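Local coordinates for uncharacterized protein VPA0106 (Vibrio parahaemolyticus, PDB 3U07) that is of unknown function and carries a DUF1254 and a DUF1214 region, each a family whose biochemical role remains undefined, at residues A[106-116]-A[159-170]. The protein carries 2 engineered substitutions. Numbering follows the deposited sequence.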
# COMPACT_ATOMS: atom_id res chain seq x y z
N GLY A 106 17.77 -11.22 9.78
CA GLY A 106 18.02 -9.84 9.41
C GLY A 106 17.31 -9.30 8.18
O GLY A 106 17.11 -8.09 8.07
N ARG A 107 16.91 -10.17 7.25
CA ARG A 107 16.25 -9.70 6.05
C ARG A 107 14.80 -9.27 6.27
O ARG A 107 13.99 -10.04 6.79
CB ARG A 107 16.30 -10.77 4.96
CG ARG A 107 15.86 -10.27 3.59
CD ARG A 107 15.90 -11.37 2.55
NE ARG A 107 17.23 -11.96 2.43
CZ ARG A 107 18.26 -11.38 1.83
NH1 ARG A 107 18.13 -10.19 1.26
NH2 ARG A 107 19.43 -12.00 1.79
N TYR A 108 14.49 -8.03 5.89
CA TYR A 108 13.13 -7.52 6.03
C TYR A 108 12.25 -8.14 4.95
O TYR A 108 12.69 -8.31 3.81
CB TYR A 108 13.08 -6.00 5.87
CG TYR A 108 11.67 -5.43 5.90
CD1 TYR A 108 11.05 -5.13 7.11
CD2 TYR A 108 10.94 -5.25 4.73
CE1 TYR A 108 9.73 -4.66 7.16
CE2 TYR A 108 9.62 -4.78 4.76
CZ TYR A 108 9.03 -4.49 5.98
OH TYR A 108 7.72 -4.04 6.03
N TRP A 109 11.03 -8.49 5.31
CA TRP A 109 10.07 -9.05 4.36
C TRP A 109 8.68 -8.81 4.90
O TRP A 109 8.49 -8.64 6.11
CB TRP A 109 10.27 -10.56 4.16
CG TRP A 109 10.06 -11.38 5.40
CD1 TRP A 109 10.99 -11.69 6.35
CD2 TRP A 109 8.84 -12.00 5.82
NE1 TRP A 109 10.43 -12.46 7.33
CE2 TRP A 109 9.11 -12.67 7.03
CE3 TRP A 109 7.54 -12.05 5.29
CZ2 TRP A 109 8.13 -13.39 7.72
CZ3 TRP A 109 6.57 -12.76 5.97
CH2 TRP A 109 6.86 -13.42 7.18
N ILE A 110 7.70 -8.78 4.00
CA ILE A 110 6.33 -8.56 4.42
C ILE A 110 5.34 -9.09 3.40
O ILE A 110 5.56 -8.97 2.19
CB ILE A 110 6.06 -7.05 4.66
CG1 ILE A 110 4.63 -6.85 5.19
CG2 ILE A 110 6.28 -6.26 3.37
CD1 ILE A 110 4.41 -5.49 5.80
N LEU A 111 4.29 -9.74 3.89
CA LEU A 111 3.21 -10.24 3.03
C LEU A 111 2.06 -9.31 3.42
O LEU A 111 1.60 -9.31 4.56
CB LEU A 111 2.87 -11.69 3.36
CG LEU A 111 1.58 -12.26 2.74
CD1 LEU A 111 1.61 -12.10 1.22
CD2 LEU A 111 1.45 -13.73 3.12
N HIS A 112 1.61 -8.51 2.46
CA HIS A 112 0.56 -7.53 2.72
C HIS A 112 -0.67 -7.75 1.84
O HIS A 112 -0.55 -7.77 0.61
CB HIS A 112 1.14 -6.13 2.49
CG HIS A 112 0.16 -5.02 2.63
ND1 HIS A 112 0.23 -3.87 1.87
CD2 HIS A 112 -0.91 -4.86 3.45
CE1 HIS A 112 -0.75 -3.06 2.21
NE2 HIS A 112 -1.46 -3.64 3.17
N THR A 113 -1.83 -7.91 2.46
CA THR A 113 -3.06 -8.12 1.70
C THR A 113 -4.11 -7.11 2.11
O THR A 113 -4.18 -6.71 3.26
CB THR A 113 -3.65 -9.55 1.91
OG1 THR A 113 -3.84 -9.79 3.31
CG2 THR A 113 -2.71 -10.62 1.34
N MSE A 114 -4.93 -6.70 1.14
CA MSE A 114 -5.99 -5.73 1.39
C MSE A 114 -7.24 -6.17 0.66
O MSE A 114 -7.16 -6.79 -0.40
CB MSE A 114 -5.56 -4.34 0.90
CG MSE A 114 -4.38 -3.77 1.68
SE MSE A 114 -3.87 -1.99 1.09
CE MSE A 114 -2.93 -2.57 -0.49
N ASP A 115 -8.40 -5.86 1.22
CA ASP A 115 -9.64 -6.25 0.58
C ASP A 115 -10.15 -5.13 -0.33
O ASP A 115 -9.57 -4.04 -0.38
CB ASP A 115 -10.71 -6.65 1.60
CG ASP A 115 -11.09 -5.53 2.56
OD1 ASP A 115 -11.12 -4.35 2.15
OD2 ASP A 115 -11.40 -5.85 3.73
N MSE A 116 -11.24 -5.42 -1.03
CA MSE A 116 -11.84 -4.48 -1.97
C MSE A 116 -12.50 -3.25 -1.34
O MSE A 116 -13.08 -2.42 -2.04
CB MSE A 116 -12.84 -5.22 -2.86
CG MSE A 116 -12.19 -6.30 -3.71
SE MSE A 116 -10.87 -5.55 -4.95
CE MSE A 116 -12.16 -4.83 -6.18
N SER A 159 -13.98 -9.53 1.31
CA SER A 159 -14.20 -9.44 -0.14
C SER A 159 -13.57 -10.72 -0.68
O SER A 159 -12.52 -11.15 -0.19
CB SER A 159 -13.53 -8.20 -0.75
OG SER A 159 -12.12 -8.28 -0.72
N ASN A 160 -14.20 -11.35 -1.67
CA ASN A 160 -13.64 -12.58 -2.21
C ASN A 160 -12.35 -12.33 -2.98
O ASN A 160 -11.51 -13.22 -3.10
CB ASN A 160 -14.65 -13.31 -3.09
CG ASN A 160 -15.83 -13.84 -2.29
OD1 ASN A 160 -15.66 -14.25 -1.14
ND2 ASN A 160 -17.01 -13.85 -2.90
N LEU A 161 -12.20 -11.12 -3.49
CA LEU A 161 -11.00 -10.74 -4.22
C LEU A 161 -10.14 -9.93 -3.24
O LEU A 161 -10.64 -9.00 -2.60
CB LEU A 161 -11.34 -9.87 -5.43
CG LEU A 161 -12.19 -10.49 -6.54
CD1 LEU A 161 -12.61 -9.40 -7.53
CD2 LEU A 161 -11.41 -11.58 -7.26
N VAL A 162 -8.88 -10.29 -3.11
CA VAL A 162 -8.01 -9.55 -2.21
C VAL A 162 -6.67 -9.28 -2.90
O VAL A 162 -6.09 -10.17 -3.53
CB VAL A 162 -7.77 -10.31 -0.86
CG1 VAL A 162 -9.00 -11.13 -0.49
CG2 VAL A 162 -6.56 -11.18 -0.95
N LYS A 163 -6.20 -8.04 -2.80
CA LYS A 163 -4.94 -7.68 -3.44
C LYS A 163 -3.77 -8.12 -2.57
O LYS A 163 -3.73 -7.85 -1.37
CB LYS A 163 -4.90 -6.17 -3.70
CG LYS A 163 -3.62 -5.66 -4.36
CD LYS A 163 -3.82 -4.24 -4.89
CE LYS A 163 -2.49 -3.54 -5.19
NZ LYS A 163 -1.48 -4.43 -5.83
N LEU A 164 -2.82 -8.82 -3.18
CA LEU A 164 -1.65 -9.31 -2.46
C LEU A 164 -0.37 -8.66 -2.95
O LEU A 164 -0.15 -8.52 -4.15
CB LEU A 164 -1.54 -10.83 -2.62
CG LEU A 164 -0.35 -11.55 -1.97
CD1 LEU A 164 -0.65 -13.04 -1.87
CD2 LEU A 164 0.93 -11.32 -2.78
N MSE A 165 0.47 -8.26 -2.00
CA MSE A 165 1.76 -7.65 -2.31
C MSE A 165 2.80 -8.17 -1.33
O MSE A 165 2.61 -8.12 -0.12
CB MSE A 165 1.69 -6.12 -2.18
CG MSE A 165 3.05 -5.42 -2.17
SE MSE A 165 3.87 -5.12 -3.92
CE MSE A 165 5.17 -3.79 -3.37
N GLY A 166 3.90 -8.69 -1.87
CA GLY A 166 4.97 -9.19 -1.03
C GLY A 166 6.22 -8.36 -1.30
O GLY A 166 6.50 -8.02 -2.45
N ARG A 167 6.95 -8.02 -0.25
CA ARG A 167 8.17 -7.24 -0.39
C ARG A 167 9.30 -7.93 0.36
O ARG A 167 9.14 -8.31 1.52
CB ARG A 167 8.01 -5.83 0.18
CG ARG A 167 6.92 -4.99 -0.46
CD ARG A 167 6.84 -3.63 0.22
NE ARG A 167 5.67 -2.86 -0.22
CZ ARG A 167 5.47 -1.58 0.06
NH1 ARG A 167 6.36 -0.91 0.79
NH2 ARG A 167 4.38 -0.97 -0.37
N ILE A 168 10.44 -8.09 -0.31
CA ILE A 168 11.61 -8.71 0.29
C ILE A 168 12.82 -7.80 0.09
O ILE A 168 13.21 -7.51 -1.03
CB ILE A 168 11.90 -10.09 -0.34
CG1 ILE A 168 10.70 -11.03 -0.11
CG2 ILE A 168 13.16 -10.69 0.27
CD1 ILE A 168 10.83 -12.38 -0.80
N MSE A 169 13.40 -7.36 1.21
CA MSE A 169 14.57 -6.49 1.22
C MSE A 169 15.78 -7.11 0.53
O MSE A 169 16.04 -8.31 0.64
CB MSE A 169 14.96 -6.15 2.67
CG MSE A 169 16.36 -5.55 2.85
SE MSE A 169 17.17 -5.83 4.61
CE MSE A 169 16.39 -4.34 5.56
N ALA A 170 16.52 -6.26 -0.18
CA ALA A 170 17.74 -6.64 -0.89
C ALA A 170 18.56 -5.35 -0.88
O ALA A 170 18.15 -4.34 -1.46
CB ALA A 170 17.41 -7.04 -2.31
O HOH W 1 2.49 -3.18 0.00
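Ser159 OG accepts the backbone N-H of Met116 in a nearly straight bond (168°). Met116 CG, anti to its own carbonyl carbon (chi1 -63°), comes to 3.3 Å from Leu161 O. From Lys163 onward the backbones are zipped antiparallel, with paired N-H...O bonds between Lys163 and Met114, Met165 and His112, and Arg167 and Ile110. On the face shared with Thr113, Leu164 meets Leu111, CG to CD1 3.8 Å. Gly166, opposite Leu111, makes a CA-H...O contact with Ile110 O (3.3 Å). The other face carries Arg167, whose extended chain runs beside Ile110, CB to CG2 3.7 Å. A water lies in the His112 ring plane, 3.0 Å from ND1, and weakly accepts from Arg167 NH2; His112 NE2 is held by Thr120. Ile168, covered by helix 173-183, sets CG2 3.6 Å from Arg107 CD. Met169 N hydrogen-bonds to Tyr108 O, and Met169 O receives Arg107 NH1 in the guanidinium plane at 2.9 Å. A bend at chi3 (-57°) turns that guanidinium back to the strand; Asp104 takes NE and Asp175 takes NH2 in salt bridges. Flanked by 82-90 and 120-125, the two strands form the central antiparallel pair of a four-stranded sheet in the DUF1254 region.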